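Local coordinates for protein acyl-CoA dehydrogenase (Thermus thermophilus, PDB 2Z1Q) that is an FAD-dependent oxidoreductase of the acyl-CoA dehydrogenase family that probably introduces a 2,3 double bond into saturated acyl-CoA thioesters, at residues Lys454-Met459 with Ser543-Leu548. Residues are numbered along the deposited sequence; the frame is centred on the assembly and turned at random.
Sequences KKLALM and SAARRL
Residues 454-459 and 543-548 run nearly antiparallel, their helix axes 158° apart in direction and 10.0 Å apart at closest approach, with the CA atoms of Leu456 and Leu548 nearest each other. This is antiparallel helix packing in the C-terminal all-helical region of the acyl-CoA dehydrogenase fold, away from the FAD site, and it joins helix 445-468 to the segment 543-548 by van der Waals contacts, with no hydrogen bond between the two segments. Leu548 points at the opposing helix and splits its methyls: CD2 lies 4.0 Å from Lys455 CB, where the two side chains cross at about a right angle, while CD1 approaches Leu456 N at 3.8 Å. With only an alanine's CB at Leu548, Met459 CE would probably lose one of its two close partners and a gap open beside Lys455 and Leu456. Leu456, with CG anti to the backbone N (chi1 -179°), sends CD1 to within 3.9 Å of Ala545 CB; Ala521 and Ala525 of helix 505-528 and Ile485 of helix 476-502 also pack on this leucine. Met459 bends at chi2 and chi3, bringing its terminal methyl against both Ala544 and Leu548: Met459 CE sits 3.4 Å from Ala544 CB and 3.3 Å from Leu548 CD1, both closer than usual carbon-carbon contact.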
loop_
_atom_site.group_PDB
_atom_site.type_symbol
_atom_site.label_atom_id
_atom_site.label_comp_id
_atom_site.label_asym_id
_atom_site.label_seq_id
_atom_site.Cartn_x
_atom_site.Cartn_y
_atom_site.Cartn_z
ATOM N N LYS B 454 9.833 16.165 -20.673
ATOM C CA LYS B 454 11.294 16.134 -20.725
ATOM C C LYS B 454 11.824 17.530 -20.456
ATOM O O LYS B 454 12.786 17.706 -19.714
ATOM C CB LYS B 454 11.781 15.670 -22.090
ATOM C CG LYS B 454 11.140 14.382 -22.542
ATOM C CD LYS B 454 11.675 13.951 -23.888
ATOM C CE LYS B 454 10.990 12.681 -24.340
ATOM N NZ LYS B 454 11.533 12.233 -25.650
ATOM N N LYS B 455 11.192 18.521 -21.073
ATOM C CA LYS B 455 11.604 19.904 -20.868
ATOM C C LYS B 455 11.360 20.302 -19.413
ATOM O O LYS B 455 12.193 20.976 -18.803
ATOM C CB LYS B 455 10.819 20.852 -21.789
ATOM C CG LYS B 455 11.110 20.680 -23.272
ATOM C CD LYS B 455 10.363 21.713 -24.108
ATOM C CE LYS B 455 10.768 21.627 -25.579
ATOM N NZ LYS B 455 10.370 20.338 -26.208
ATOM N N LEU B 456 10.223 19.884 -18.859
ATOM C CA LEU B 456 9.884 20.220 -17.476
ATOM C C LEU B 456 10.996 19.775 -16.537
ATOM O O LEU B 456 11.456 20.546 -15.689
ATOM C CB LEU B 456 8.559 19.557 -17.060
ATOM C CG LEU B 456 8.061 19.844 -15.631
ATOM C CD1 LEU B 456 7.745 21.327 -15.473
ATOM C CD2 LEU B 456 6.817 19.012 -15.345
ATOM N N ALA B 457 11.426 18.527 -16.701
ATOM C CA ALA B 457 12.496 17.952 -15.891
ATOM C C ALA B 457 13.740 18.813 -16.017
ATOM O O ALA B 457 14.338 19.210 -15.018
ATOM C CB ALA B 457 12.800 16.533 -16.357
ATOM N N LEU B 458 14.127 19.103 -17.255
ATOM C CA LEU B 458 15.308 19.925 -17.505
ATOM C C LEU B 458 15.201 21.290 -16.843
ATOM O O LEU B 458 16.173 21.802 -16.290
ATOM C CB LEU B 458 15.520 20.100 -19.011
ATOM C CG LEU B 458 16.095 18.882 -19.739
ATOM C CD1 LEU B 458 15.851 18.973 -21.242
ATOM C CD2 LEU B 458 17.576 18.798 -19.424
ATOM N N MET B 459 14.018 21.883 -16.888
ATOM C CA MET B 459 13.832 23.199 -16.300
ATOM C C MET B 459 14.072 23.171 -14.797
ATOM O O MET B 459 14.812 23.995 -14.259
ATOM C CB MET B 459 12.420 23.713 -16.579
ATOM C CG MET B 459 12.259 25.194 -16.328
ATOM S SD MET B 459 10.584 25.594 -15.793
ATOM C CE MET B 459 9.657 25.386 -17.308
ATOM N N SER B 543 4.461 29.675 -14.305
ATOM C CA SER B 543 3.659 29.676 -15.518
ATOM C C SER B 543 4.310 28.769 -16.561
ATOM O O SER B 543 3.619 28.105 -17.331
ATOM C CB SER B 543 3.523 31.095 -16.074
ATOM O OG SER B 543 2.790 31.913 -15.177
ATOM N N ALA B 544 5.636 28.720 -16.587
ATOM C CA ALA B 544 6.297 27.867 -17.565
ATOM C C ALA B 544 6.059 26.398 -17.238
ATOM O O ALA B 544 5.862 25.581 -18.139
ATOM C CB ALA B 544 7.778 28.157 -17.606
ATOM N N ALA B 545 6.073 26.069 -15.950
ATOM C CA ALA B 545 5.850 24.696 -15.524
ATOM C C ALA B 545 4.438 24.256 -15.906
ATOM O O ALA B 545 4.215 23.102 -16.274
ATOM C CB ALA B 545 6.056 24.578 -14.010
ATOM N N ARG B 546 3.484 25.179 -15.839
ATOM C CA ARG B 546 2.102 24.852 -16.175
ATOM C C ARG B 546 1.893 24.631 -17.663
ATOM O O ARG B 546 1.197 23.700 -18.066
ATOM C CB ARG B 546 1.148 25.949 -15.699
ATOM C CG ARG B 546 1.164 26.172 -14.197
ATOM C CD ARG B 546 -0.017 27.026 -13.748
ATOM N NE ARG B 546 0.040 27.322 -12.317
ATOM C CZ ARG B 546 0.842 28.232 -11.773
ATOM N NH1 ARG B 546 0.828 28.426 -10.459
ATOM N NH2 ARG B 546 1.645 28.961 -12.543
ATOM N N ARG B 547 2.480 25.485 -18.489
ATOM C CA ARG B 547 2.315 25.337 -19.927
ATOM C C ARG B 547 2.959 24.053 -20.413
ATOM O O ARG B 547 2.452 23.400 -21.322
ATOM C CB ARG B 547 2.907 26.537 -20.680
ATOM C CG ARG B 547 4.276 26.991 -20.192
ATOM C CD ARG B 547 4.839 28.105 -21.080
ATOM N NE ARG B 547 5.169 27.609 -22.416
ATOM C CZ ARG B 547 6.182 26.788 -22.674
ATOM N NH1 ARG B 547 6.973 26.384 -21.688
ATOM N NH2 ARG B 547 6.398 26.357 -23.910
ATOM N N LEU B 548 4.072 23.686 -19.795
ATOM C CA LEU B 548 4.767 22.472 -20.183
ATOM C C LEU B 548 3.987 21.229 -19.779
ATOM O O LEU B 548 4.344 20.117 -20.165
ATOM C CB LEU B 548 6.178 22.443 -19.577
ATOM C CG LEU B 548 7.246 23.330 -20.232
ATOM C CD1 LEU B 548 8.541 23.184 -19.470
ATOM C CD2 LEU B 548 7.459 22.935 -21.690
#